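Local coordinates for sporulation-control protein spo0M (Bacillus subtilis, PDB 5CL2), which controls expression of spo0A and is required for Bacillus subtilis to pass the morphological stage 0 of sporulation, at residues 54-59 with 208-213; 61-66 with 150-155; 93-98 with 189-194; 194-199 with 231-236. All coordinates share one frame; numbering follows the deposited sequence.

How the interactions relate
Starting from the N terminus, strand 40-57 supplies residues 54-59, whose partner 208-213 lies in a loop far down the chain, so interaction 1 closes the widest of the four loops and encloses interactions 2 and 3. Interaction 2 runs from 61-66 to 150-155, and interaction 3, from 93-98 to 189-194, starts inside that span and ends beyond it, so the two cross. Interaction 4, from 194-199 to 231-236, follows interaction 3 in series, shares Asp194 with it, and crosses interaction 1. The first three join the N-terminal sheets to the C-terminal half; the fourth lays a short helix on the C-terminal sheet. Interactions 1 and 2 have centres about 10 Å apart.

Interaction 1. Residues 54-59 with 208-213; sequences VIVKDD and GLRGWL
With CG set anti to the carbonyl carbon (chi1 -72°), Arg210 then bends twice, at chi2 (-66°) and chi3 (-69°), which curls this side chain back across Val56 and brings its guanidinium group down beside Val54. The curl presents two different parts of the arginine to two valines that point the same way from strand 40-57. Val56 meets the root of the chain: its CG2 methyl lies 3.6 Å from Arg210 CB and 3.9 Å from Arg210 CG. Because the chain doubles back, Val56 CG2 also sits over one face of the guanidinium, 4.1 Å from Arg210 CZ and above the centre of the group. Val54 meets the far end instead, its CG1 standing 3.4 Å from Arg210 NH2 in an oblique approach. Valine suits both places: its branched, compact side chain is favoured in a strand and presents methyl groups to the aliphatic part and the flat face of an arginine. NH1 and NE of Arg210 are turned to carboxylates, NH1 forming a salt bridge with Glu61 and NE one with Glu154, which fix the rotation of the flat group over the valines. Val54 also makes backbone hydrogen bonds with Cys153 and Gln155, so the strand is already joined to strand 146-155 where Arg210 packs on it. The loop between strands 195-202 and 224-229 thus packs on strand 40-57 of the mixed N-terminal sheet, at the junction of the two halves, consistent with the two beta-rich halves of an arrestin-like fold.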
loop_
_atom_site.group_PDB
_atom_site.type_symbol
_atom_site.label_atom_id
_atom_site.label_comp_id
_atom_site.label_asym_id
_atom_site.label_seq_id
_atom_site.Cartn_x
_atom_site.Cartn_y
_atom_site.Cartn_z
ATOM N N VAL A 54 7.019 9.253 12.834
ATOM C CA VAL A 54 8.339 9.788 13.151
ATOM C C VAL A 54 9.303 9.494 12.019
ATOM O O VAL A 54 9.313 8.401 11.440
ATOM C CB VAL A 54 8.906 9.214 14.465
ATOM C CG1 VAL A 54 10.236 9.893 14.809
ATOM C CG2 VAL A 54 7.934 9.423 15.594
ATOM N N ILE A 55 10.079 10.516 11.692
ATOM C CA ILE A 55 11.222 10.431 10.803
ATOM C C ILE A 55 12.461 10.902 11.561
ATOM O O ILE A 55 12.513 12.035 12.043
ATOM C CB ILE A 55 11.043 11.299 9.557
ATOM C CG1 ILE A 55 9.881 10.798 8.693
ATOM C CG2 ILE A 55 12.342 11.378 8.771
ATOM C CD1 ILE A 55 9.660 11.675 7.490
ATOM N N VAL A 56 13.453 10.028 11.688
ATOM C CA VAL A 56 14.673 10.397 12.390
ATOM C C VAL A 56 15.792 10.705 11.400
ATOM O O VAL A 56 16.073 9.918 10.506
ATOM C CB VAL A 56 15.099 9.296 13.366
ATOM C CG1 VAL A 56 16.373 9.688 14.106
ATOM C CG2 VAL A 56 13.969 9.037 14.360
ATOM N N LYS A 57 16.361 11.899 11.522
ATOM C CA LYS A 57 17.534 12.282 10.737
ATOM C C LYS A 57 18.627 12.805 11.648
ATOM O O LYS A 57 18.389 13.726 12.422
ATOM C CB LYS A 57 17.211 13.354 9.695
ATOM C CG LYS A 57 18.283 13.465 8.588
ATOM C CD LYS A 57 18.452 14.920 8.127
ATOM C CE LYS A 57 19.665 15.133 7.237
ATOM N NZ LYS A 57 19.909 14.003 6.299
ATOM N N ASP A 58 19.817 12.219 11.551
ATOM C CA ASP A 58 20.956 12.638 12.366
ATOM C C ASP A 58 20.595 12.669 13.845
ATOM O O ASP A 58 20.925 13.621 14.544
ATOM C CB ASP A 58 21.455 14.024 11.928
ATOM C CG ASP A 58 21.920 14.043 10.477
ATOM O OD1 ASP A 58 22.240 12.960 9.937
ATOM O OD2 ASP A 58 22.003 15.142 9.889
ATOM N N ASP A 59 19.909 11.619 14.293
ATOM C CA ASP A 59 19.402 11.482 15.663
ATOM C C ASP A 59 18.488 12.632 16.150
ATOM O O ASP A 59 18.476 12.947 17.346
ATOM C CB ASP A 59 20.556 11.304 16.661
ATOM C CG ASP A 59 21.286 9.964 16.487
ATOM O OD1 ASP A 59 20.605 8.913 16.467
ATOM O OD2 ASP A 59 22.538 9.969 16.380
ATOM N N GLY A 208 20.313 1.218 18.117
ATOM C CA GLY A 208 20.043 2.601 17.731
ATOM C C GLY A 208 19.425 2.750 16.348
ATOM O O GLY A 208 19.743 3.681 15.605
ATOM N N LEU A 209 18.550 1.813 15.999
ATOM C CA LEU A 209 17.823 1.851 14.727
ATOM C C LEU A 209 16.443 2.493 14.913
ATOM O O LEU A 209 15.725 2.155 15.856
ATOM C CB LEU A 209 17.652 0.443 14.143
ATOM C CG LEU A 209 18.913 -0.377 13.865
ATOM C CD1 LEU A 209 18.547 -1.811 13.555
ATOM C CD2 LEU A 209 19.701 0.237 12.727
ATOM N N ARG A 210 16.095 3.423 14.022
ATOM C CA ARG A 210 14.760 4.034 13.975
ATOM C C ARG A 210 14.265 4.009 12.541
ATOM O O ARG A 210 15.031 4.267 11.600
ATOM C CB ARG A 210 14.752 5.475 14.500
ATOM C CG ARG A 210 14.912 5.645 16.015
ATOM C CD ARG A 210 13.716 5.087 16.808
ATOM N NE ARG A 210 12.450 5.819 16.668
ATOM C CZ ARG A 210 12.126 6.926 17.346
ATOM N NH1 ARG A 210 12.974 7.460 18.215
ATOM N NH2 ARG A 210 10.946 7.499 17.166
ATOM N N GLY A 211 12.995 3.668 12.364
ATOM C CA GLY A 211 12.427 3.595 11.031
ATOM C C GLY A 211 12.885 2.352 10.297
ATOM O O GLY A 211 13.828 1.689 10.728
ATOM N N TRP A 212 12.236 2.047 9.175
ATOM C CA TRP A 212 12.522 0.825 8.440
ATOM C C TRP A 212 12.996 1.142 7.031
ATOM O O TRP A 212 12.193 1.550 6.171
ATOM C CB TRP A 212 11.270 -0.044 8.431
ATOM C CG TRP A 212 10.862 -0.365 9.836
ATOM C CD1 TRP A 212 10.238 0.471 10.724
ATOM C CD2 TRP A 212 11.092 -1.583 10.552
ATOM N NE1 TRP A 212 10.044 -0.154 11.929
ATOM C CE2 TRP A 212 10.570 -1.447 11.844
ATOM C CE3 TRP A 212 11.683 -2.813 10.203
ATOM C CZ2 TRP A 212 10.608 -2.443 12.803
ATOM C CZ3 TRP A 212 11.720 -3.821 11.148
ATOM C CH2 TRP A 212 11.191 -3.633 12.431
ATOM N N LEU A 213 14.297 0.930 6.796
ATOM C CA LEU A 213 14.966 1.421 5.589
ATOM C C LEU A 213 15.835 0.366 4.915
ATOM O O LEU A 213 16.349 -0.551 5.565
ATOM C CB LEU A 213 15.833 2.642 5.908
ATOM C CG LEU A 213 15.341 3.686 6.915
ATOM C CD1 LEU A 213 16.478 4.633 7.264
ATOM C CD2 LEU A 213 14.131 4.436 6.400
#

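Interaction 2. Residues 61-66 with 150-155; sequences EHRKYA and EADCEQ
A salt bridge between Arg63 and Asp152 spans the gap between strand 60-79, an outermost strand of the N-terminal mixed sheet, and strand 146-155, an outermost strand of the C-terminal antiparallel sheet. The two backbones stay well apart, with nearest CA atoms, those of Arg63 and Glu154, separated by 9.2 Å, and the long Arg63 side chain covers most of the distance. Arginine suits this place because its chain, extended from CG to NE, carries the charge across, while the shorter, buried Asp152 reaches out to meet it. The groups come from opposite directions, their planes 27° apart and so nearly coplanar. Arg63 NH1 donates to the syn lone pair of Asp152 OD1 at 3.1 Å, with an N-H...O angle of 151° and the oxygen close to the guanidinium plane. The second arm, from Arg63 NH2 to Asp152 OD2, is modelled at 2.4 Å, too short to be taken literally. Asp152 OD1 also accepts the backbone N of Cys153, 2.8 Å away, on its anti side, so one oxygen is gripped by two donors. Both side chains also touch Lys103, and Arg63 packs against Val54. The nearby arginine charge, with the bonds from Arg63 NH1 and Cys153 N to OD1, would be expected to favour the ionised form of the buried Asp152 and to hold its carboxylate nearly coplanar with the guanidinium, edge to edge.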
loop_
_atom_site.group_PDB
_atom_site.type_symbol
_atom_site.label_atom_id
_atom_site.label_comp_id
_atom_site.label_asym_id
_atom_site.label_seq_id
_atom_site.Cartn_x
_atom_site.Cartn_y
_atom_site.Cartn_z
ATOM N N GLU A 61 14.286 13.598 16.001
ATOM C CA GLU A 61 12.925 13.241 15.641
ATOM C C GLU A 61 12.207 14.416 14.977
ATOM O O GLU A 61 12.194 15.528 15.505
ATOM C CB GLU A 61 12.153 12.794 16.880
ATOM C CG GLU A 61 12.602 11.452 17.443
ATOM C CD GLU A 61 11.801 11.050 18.669
ATOM O OE1 GLU A 61 10.999 11.890 19.156
ATOM O OE2 GLU A 61 11.964 9.898 19.129
ATOM N N HIS A 62 11.661 14.157 13.795
ATOM C CA HIS A 62 10.730 15.046 13.101
ATOM C C HIS A 62 9.426 14.273 13.007
ATOM O O HIS A 62 9.456 13.120 12.575
ATOM C CB HIS A 62 11.244 15.410 11.693
ATOM C CG HIS A 62 12.640 15.946 11.685
ATOM N ND1 HIS A 62 12.933 17.266 11.971
ATOM C CD2 HIS A 62 13.829 15.337 11.464
ATOM C CE1 HIS A 62 14.243 17.446 11.913
ATOM N NE2 HIS A 62 14.810 16.291 11.608
ATOM N N ARG A 63 8.301 14.847 13.424
ATOM C CA ARG A 63 7.017 14.191 13.190
ATOM C C ARG A 63 6.272 14.835 12.019
ATOM O O ARG A 63 6.178 16.059 11.909
ATOM C CB ARG A 63 6.131 14.201 14.422
ATOM C CG ARG A 63 6.475 13.148 15.416
ATOM C CD ARG A 63 5.505 13.168 16.584
ATOM N NE ARG A 63 5.900 12.176 17.579
ATOM C CZ ARG A 63 5.465 10.917 17.603
ATOM N NH1 ARG A 63 4.610 10.464 16.677
ATOM N NH2 ARG A 63 5.896 10.103 18.559
ATOM N N LYS A 64 5.767 13.969 11.144
ATOM C CA LYS A 64 5.178 14.341 9.875
ATOM C C LYS A 64 3.746 13.858 9.804
ATOM O O LYS A 64 3.454 12.716 10.179
ATOM C CB LYS A 64 5.999 13.759 8.726
ATOM C CG LYS A 64 5.593 14.209 7.344
ATOM C CD LYS A 64 6.671 13.858 6.327
ATOM C CE LYS A 64 6.228 14.171 4.901
ATOM N NZ LYS A 64 5.176 13.233 4.400
ATOM N N TYR A 65 2.868 14.752 9.343
ATOM C CA TYR A 65 1.436 14.514 9.211
ATOM C C TYR A 65 1.178 13.556 8.041
ATOM O O TYR A 65 1.857 13.608 7.001
ATOM C CB TYR A 65 0.737 15.875 9.010
ATOM C CG TYR A 65 -0.767 15.885 8.839
ATOM C CD1 TYR A 65 -1.609 15.961 9.939
ATOM C CD2 TYR A 65 -1.352 15.862 7.567
ATOM C CE1 TYR A 65 -3.008 16.003 9.784
ATOM C CE2 TYR A 65 -2.750 15.893 7.400
ATOM C CZ TYR A 65 -3.569 15.966 8.519
ATOM O OH TYR A 65 -4.950 16.006 8.389
ATOM N N ALA A 66 0.205 12.669 8.204
ATOM C CA ALA A 66 -0.074 11.680 7.158
ATOM C C ALA A 66 -1.555 11.392 7.042
ATOM O O ALA A 66 -2.226 11.184 8.061
ATOM C CB ALA A 66 0.677 10.391 7.433
ATOM N N GLU A 150 6.649 0.607 24.303
ATOM C CA GLU A 150 6.361 1.744 23.448
ATOM C C GLU A 150 5.588 1.311 22.225
ATOM O O GLU A 150 5.572 0.138 21.868
ATOM C CB GLU A 150 7.661 2.441 23.024
ATOM C CG GLU A 150 7.814 3.818 23.655
ATOM C CD GLU A 150 6.663 4.737 23.276
ATOM O OE1 GLU A 150 6.390 4.897 22.070
ATOM O OE2 GLU A 150 5.965 5.215 24.183
ATOM N N ALA A 151 4.875 2.251 21.627
ATOM C CA ALA A 151 4.239 2.028 20.335
ATOM C C ALA A 151 4.261 3.350 19.611
ATOM O O ALA A 151 3.986 4.391 20.220
ATOM C CB ALA A 151 2.833 1.511 20.483
ATOM N N ASP A 152 4.661 3.351 18.350
ATOM C CA ASP A 152 4.633 4.612 17.614
ATOM C C ASP A 152 4.574 4.342 16.130
ATOM O O ASP A 152 4.845 3.226 15.680
ATOM C CB ASP A 152 5.856 5.478 17.946
ATOM C CG ASP A 152 5.551 6.986 17.905
ATOM O OD1 ASP A 152 4.579 7.409 17.231
ATOM O OD2 ASP A 152 6.288 7.762 18.550
ATOM N N CYS A 153 4.201 5.351 15.360
ATOM C CA CYS A 153 4.216 5.211 13.908
ATOM C C CYS A 153 5.566 5.690 13.381
ATOM O O CYS A 153 5.992 6.825 13.650
ATOM C CB CYS A 153 3.043 5.967 13.280
ATOM S SG CYS A 153 1.486 5.241 13.794
ATOM N N GLU A 154 6.247 4.801 12.665
ATOM C CA GLU A 154 7.615 5.037 12.233
ATOM C C GLU A 154 7.673 5.045 10.719
ATOM O O GLU A 154 6.987 4.264 10.046
ATOM C CB GLU A 154 8.561 3.952 12.758
ATOM C CG GLU A 154 8.587 3.720 14.260
ATOM C CD GLU A 154 9.340 4.782 15.044
ATOM O OE1 GLU A 154 10.377 5.301 14.570
ATOM O OE2 GLU A 154 8.946 5.031 16.195
ATOM N N GLN A 155 8.495 5.931 10.183
ATOM C CA GLN A 155 8.759 5.976 8.759
ATOM C C GLN A 155 9.165 4.579 8.257
ATOM O O GLN A 155 10.027 3.928 8.876
ATOM C CB GLN A 155 9.881 6.979 8.503
ATOM C CG GLN A 155 10.556 6.834 7.180
ATOM C CD GLN A 155 11.793 7.673 7.083
ATOM O OE1 GLN A 155 12.642 7.669 7.987
ATOM N NE2 GLN A 155 11.884 8.456 6.010
#

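Interaction 3. Residues 93-98 with 189-194; sequences LPLDTP and FLLDED
Apolar contact dominates, and every contact across the two segments involves Leu95. Its two methyl branches part over Leu191 and the residues that follow it: Leu95 CD2 faces Leu191 CD2 at 4.0 Å, the two side chains crossing at about a right angle, while Leu95 CD1 goes on to the backbone beyond, 3.5 Å from Asp192 C. The same CD1 rests against the bent chain of Glu193, 3.8 Å from its CD. The bend, at chi2 of -81°, lays this side chain along the methyl. Carbonyl oxygens also lie in van der Waals contact with aliphatic carbons: Leu95 CB is 3.5 Å from Leu191 O, and Leu191 CB is 3.8 Å from Leu95 O. Leucine, branched at CG, suits a site where it must fill two neighbouring places at once. Leu95 sits in a type I beta turn from Pro94 to Thr97, part of the loop between strands 84-92 and 106-114, and this turn comes from the N-terminal half to meet the hairpin of strands 185-191 and 195-202 at Leu191 and its connecting turn. Hydrogen bonds hold each side in shape. Pro94 O accepts both Thr97 N, at 3.2 Å, and Thr97 OG1, at 2.8 Å, from the same face of its plane. Within 189-194, Asp192 OD1 accepts the backbone N of Asp194 in an Asx turn, and it also forms a salt bridge with Arg227. Leu95 N donates to Gln160 of the second subunit.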
loop_
_atom_site.group_PDB
_atom_site.type_symbol
_atom_site.label_atom_id
_atom_site.label_comp_id
_atom_site.label_asym_id
_atom_site.label_seq_id
_atom_site.Cartn_x
_atom_site.Cartn_y
_atom_site.Cartn_z
ATOM N N LEU A 93 -13.133 2.577 8.555
ATOM C CA LEU A 93 -11.771 2.726 9.054
ATOM C C LEU A 93 -10.885 1.708 8.350
ATOM O O LEU A 93 -11.086 0.500 8.513
ATOM C CB LEU A 93 -11.744 2.507 10.560
ATOM C CG LEU A 93 -10.882 3.384 11.459
ATOM C CD1 LEU A 93 -11.414 4.786 11.471
ATOM C CD2 LEU A 93 -10.830 2.816 12.873
ATOM N N PRO A 94 -9.903 2.187 7.570
ATOM C CA PRO A 94 -8.971 1.289 6.859
ATOM C C PRO A 94 -8.291 0.318 7.823
ATOM O O PRO A 94 -8.130 0.656 8.992
ATOM C CB PRO A 94 -7.950 2.244 6.233
ATOM C CG PRO A 94 -8.728 3.564 6.089
ATOM C CD PRO A 94 -9.676 3.616 7.269
ATOM N N LEU A 95 -7.928 -0.873 7.359
ATOM C CA LEU A 95 -7.306 -1.868 8.237
ATOM C C LEU A 95 -5.885 -1.509 8.674
ATOM O O LEU A 95 -5.356 -2.100 9.628
ATOM C CB LEU A 95 -7.302 -3.239 7.555
ATOM C CG LEU A 95 -8.691 -3.865 7.412
ATOM C CD1 LEU A 95 -8.642 -5.257 6.767
ATOM C CD2 LEU A 95 -9.342 -3.932 8.780
ATOM N N ASP A 96 -5.250 -0.564 7.990
ATOM C CA ASP A 96 -3.901 -0.144 8.390
ATOM C C ASP A 96 -3.939 1.107 9.301
ATOM O O ASP A 96 -2.897 1.719 9.546
ATOM C CB ASP A 96 -3.000 0.102 7.164
ATOM C CG ASP A 96 -3.696 0.954 6.108
ATOM O OD1 ASP A 96 -4.843 1.349 6.390
ATOM O OD2 ASP A 96 -3.108 1.266 5.039
ATOM N N THR A 97 -5.131 1.528 9.740
ATOM C CA THR A 97 -5.243 2.580 10.757
ATOM C C THR A 97 -4.501 2.170 12.032
ATOM O O THR A 97 -4.777 1.101 12.582
ATOM C CB THR A 97 -6.722 2.866 11.128
ATOM O OG1 THR A 97 -7.450 3.248 9.962
ATOM C CG2 THR A 97 -6.826 3.971 12.170
ATOM N N PRO A 98 -3.596 3.029 12.535
ATOM C CA PRO A 98 -2.809 2.658 13.713
ATOM C C PRO A 98 -3.680 2.640 14.956
ATOM O O PRO A 98 -4.722 3.308 14.999
ATOM C CB PRO A 98 -1.784 3.784 13.836
ATOM C CG PRO A 98 -2.014 4.686 12.649
ATOM C CD PRO A 98 -3.386 4.437 12.178
ATOM N N PHE A 189 2.387 -5.218 13.074
ATOM C CA PHE A 189 1.201 -5.915 12.593
ATOM C C PHE A 189 0.721 -5.334 11.270
ATOM O O PHE A 189 0.493 -4.123 11.161
ATOM C CB PHE A 189 0.082 -5.813 13.607
ATOM C CG PHE A 189 0.447 -6.334 14.936
ATOM C CD1 PHE A 189 0.407 -7.685 15.192
ATOM C CD2 PHE A 189 0.867 -5.482 15.922
ATOM C CE1 PHE A 189 0.739 -8.171 16.411
ATOM C CE2 PHE A 189 1.221 -5.971 17.153
ATOM C CZ PHE A 189 1.155 -7.329 17.392
ATOM N N LEU A 190 0.565 -6.191 10.276
ATOM C CA LEU A 190 -0.087 -5.815 9.034
ATOM C C LEU A 190 -1.404 -6.575 8.943
ATOM O O LEU A 190 -1.434 -7.774 8.646
ATOM C CB LEU A 190 0.813 -6.135 7.843
ATOM C CG LEU A 190 2.260 -5.657 7.995
ATOM C CD1 LEU A 190 3.139 -6.208 6.879
ATOM C CD2 LEU A 190 2.282 -4.139 7.992
ATOM N N LEU A 191 -2.490 -5.857 9.190
ATOM C CA LEU A 191 -3.799 -6.455 9.309
ATOM C C LEU A 191 -4.505 -6.422 7.976
ATOM O O LEU A 191 -4.542 -5.386 7.319
ATOM C CB LEU A 191 -4.610 -5.717 10.360
ATOM C CG LEU A 191 -6.021 -6.238 10.573
ATOM C CD1 LEU A 191 -5.939 -7.624 11.162
ATOM C CD2 LEU A 191 -6.762 -5.302 11.490
ATOM N N ASP A 192 -5.049 -7.560 7.569
ATOM C CA ASP A 192 -5.912 -7.625 6.400
ATOM C C ASP A 192 -7.174 -8.399 6.771
ATOM O O ASP A 192 -7.379 -8.738 7.947
ATOM C CB ASP A 192 -5.176 -8.227 5.193
ATOM C CG ASP A 192 -4.595 -9.624 5.473
ATOM O OD1 ASP A 192 -5.329 -10.620 5.315
ATOM O OD2 ASP A 192 -3.399 -9.714 5.855
ATOM N N GLU A 193 -8.038 -8.620 5.783
ATOM C CA GLU A 193 -9.358 -9.213 6.005
ATOM C C GLU A 193 -9.315 -10.700 6.399
ATOM O O GLU A 193 -10.175 -11.187 7.134
ATOM C CB GLU A 193 -10.214 -9.046 4.738
ATOM C CG GLU A 193 -10.455 -7.595 4.277
ATOM C CD GLU A 193 -11.564 -6.895 5.050
ATOM O OE1 GLU A 193 -12.081 -7.496 6.019
ATOM O OE2 GLU A 193 -11.939 -5.755 4.670
ATOM N N ASP A 194 -8.341 -11.433 5.871
ATOM C CA ASP A 194 -8.294 -12.886 6.095
ATOM C C ASP A 194 -7.332 -13.343 7.173
ATOM O O ASP A 194 -7.258 -14.524 7.482
ATOM C CB ASP A 194 -7.960 -13.597 4.788
ATOM C CG ASP A 194 -8.930 -13.232 3.698
ATOM O OD1 ASP A 194 -10.109 -13.637 3.821
ATOM O OD2 ASP A 194 -8.514 -12.541 2.737
#

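Interaction 4. Residues 194-199 with 231-236; sequences DGLEII and SELEDT
Strand 195-202 and the short helix 230-234 approach each other most closely at Gly195 and Leu233, whose CA atoms are 7.7 Å apart. Gly195 begins the strand with a phi of 165°, a backbone conformation glycine reaches easily, and Gly195 C is 4.2 Å from Leu233 CD1. Leu233 CD1 lies 3.5 Å from Leu196 CB, tighter than usual van der Waals contact, and 3.8 Å from Leu196 N. One branch of Leu233 therefore does the touching, set against the strand by a chi1 of -69° that turns CG away from its own carbonyl carbon. Leucine suits the helix here because its length and branching carry one methyl across to the strand while the side chain also packs on Trp133 and Phe228. Leu196, for its part, packs on Ile134 of helix 132-143 and on Phe189 and Leu191 of the neighbouring strand. Leu233 thus links the short helix to strand 195-202 and to Trp133 of helix 132-143. The side-chain contact is apolar, with no polar bond between the segments, and rests on close dispersion and on burial of hydrocarbon; the Leu233 backbone oxygen is satisfied separately by Asn136.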
loop_
_atom_site.group_PDB
_atom_site.type_symbol
_atom_site.label_atom_id
_atom_site.label_comp_id
_atom_site.label_asym_id
_atom_site.label_seq_id
_atom_site.Cartn_x
_atom_site.Cartn_y
_atom_site.Cartn_z
ATOM N N ASP A 194 -8.341 -11.433 5.871
ATOM C CA ASP A 194 -8.294 -12.886 6.095
ATOM C C ASP A 194 -7.332 -13.343 7.173
ATOM O O ASP A 194 -7.258 -14.524 7.482
ATOM C CB ASP A 194 -7.960 -13.597 4.788
ATOM C CG ASP A 194 -8.930 -13.232 3.698
ATOM O OD1 ASP A 194 -10.109 -13.637 3.821
ATOM O OD2 ASP A 194 -8.514 -12.541 2.737
ATOM N N GLY A 195 -6.627 -12.400 7.771
ATOM C CA GLY A 195 -5.628 -12.741 8.751
ATOM C C GLY A 195 -4.699 -11.587 9.038
ATOM O O GLY A 195 -5.028 -10.409 8.827
ATOM N N LEU A 196 -3.524 -11.933 9.529
ATOM C CA LEU A 196 -2.618 -10.935 10.057
ATOM C C LEU A 196 -1.167 -11.341 9.808
ATOM O O LEU A 196 -0.802 -12.503 10.001
ATOM C CB LEU A 196 -2.911 -10.766 11.539
ATOM C CG LEU A 196 -2.192 -9.724 12.359
ATOM C CD1 LEU A 196 -3.114 -9.246 13.444
ATOM C CD2 LEU A 196 -0.992 -10.390 12.949
ATOM N N GLU A 197 -0.339 -10.393 9.385
ATOM C CA GLU A 197 1.094 -10.661 9.233
ATOM C C GLU A 197 1.917 -9.973 10.328
ATOM O O GLU A 197 1.696 -8.801 10.632
ATOM C CB GLU A 197 1.549 -10.207 7.850
ATOM C CG GLU A 197 2.960 -10.526 7.496
ATOM C CD GLU A 197 3.165 -10.530 5.998
ATOM O OE1 GLU A 197 2.147 -10.501 5.288
ATOM O OE2 GLU A 197 4.320 -10.595 5.524
ATOM N N ILE A 198 2.865 -10.694 10.917
ATOM C CA ILE A 198 3.727 -10.125 11.954
ATOM C C ILE A 198 5.172 -10.057 11.516
ATOM O O ILE A 198 5.718 -11.027 10.977
ATOM C CB ILE A 198 3.673 -10.911 13.260
ATOM C CG1 ILE A 198 2.235 -11.156 13.666
ATOM C CG2 ILE A 198 4.369 -10.149 14.364
ATOM C CD1 ILE A 198 2.091 -11.588 15.068
ATOM N N ILE A 199 5.770 -8.884 11.697
ATOM C CA ILE A 199 7.190 -8.709 11.453
ATOM C C ILE A 199 7.878 -8.640 12.812
ATOM O O ILE A 199 7.444 -7.911 13.709
ATOM C CB ILE A 199 7.464 -7.459 10.616
ATOM C CG1 ILE A 199 6.786 -7.591 9.251
ATOM C CG2 ILE A 199 8.949 -7.218 10.473
ATOM C CD1 ILE A 199 6.808 -6.322 8.439
ATOM N N SER A 231 -8.016 -18.396 11.953
ATOM C CA SER A 231 -8.186 -19.534 12.863
ATOM C C SER A 231 -7.068 -19.566 13.904
ATOM O O SER A 231 -7.322 -19.721 15.100
ATOM C CB SER A 231 -8.186 -20.875 12.099
ATOM O OG SER A 231 -9.047 -20.852 10.972
ATOM N N GLU A 232 -5.833 -19.428 13.429
ATOM C CA GLU A 232 -4.685 -19.430 14.310
ATOM C C GLU A 232 -4.770 -18.278 15.320
ATOM O O GLU A 232 -4.504 -18.461 16.516
ATOM C CB GLU A 232 -3.390 -19.349 13.492
ATOM C CG GLU A 232 -3.361 -20.293 12.292
ATOM C CD GLU A 232 -2.045 -20.263 11.532
ATOM O OE1 GLU A 232 -2.019 -19.716 10.408
ATOM O OE2 GLU A 232 -1.038 -20.791 12.055
ATOM N N LEU A 233 -5.165 -17.096 14.848
ATOM C CA LEU A 233 -5.209 -15.920 15.711
ATOM C C LEU A 233 -6.278 -16.055 16.776
ATOM O O LEU A 233 -6.131 -15.526 17.879
ATOM C CB LEU A 233 -5.451 -14.650 14.886
ATOM C CG LEU A 233 -4.277 -14.247 13.996
ATOM C CD1 LEU A 233 -4.751 -13.452 12.805
ATOM C CD2 LEU A 233 -3.246 -13.469 14.799
ATOM N N GLU A 234 -7.355 -16.768 16.463
ATOM C CA GLU A 234 -8.439 -16.881 17.431
ATOM C C GLU A 234 -8.317 -18.079 18.390
ATOM O O GLU A 234 -9.140 -18.232 19.294
ATOM C CB GLU A 234 -9.782 -16.873 16.695
ATOM C CG GLU A 234 -9.935 -15.596 15.854
ATOM C CD GLU A 234 -11.365 -15.293 15.400
ATOM O OE1 GLU A 234 -11.858 -15.960 14.460
ATOM O OE2 GLU A 234 -11.981 -14.363 15.977
ATOM N N ASP A 235 -7.301 -18.925 18.225
ATOM C CA ASP A 235 -7.060 -19.936 19.255
ATOM C C ASP A 235 -5.764 -19.605 19.990
ATOM O O ASP A 235 -4.655 -19.839 19.494
ATOM C CB ASP A 235 -6.990 -21.349 18.697
ATOM C CG ASP A 235 -6.642 -22.365 19.774
ATOM O OD1 ASP A 235 -7.080 -22.169 20.933
ATOM O OD2 ASP A 235 -5.928 -23.345 19.464
ATOM N N THR A 236 -5.943 -19.138 21.217
ATOM C CA THR A 236 -4.952 -18.349 21.930
ATOM C C THR A 236 -3.747 -19.150 22.433
ATOM O O THR A 236 -2.600 -18.684 22.326
ATOM C CB THR A 236 -5.633 -17.601 23.105
ATOM O OG1 THR A 236 -6.248 -18.542 23.995
ATOM C CG2 THR A 236 -6.709 -16.656 22.575
#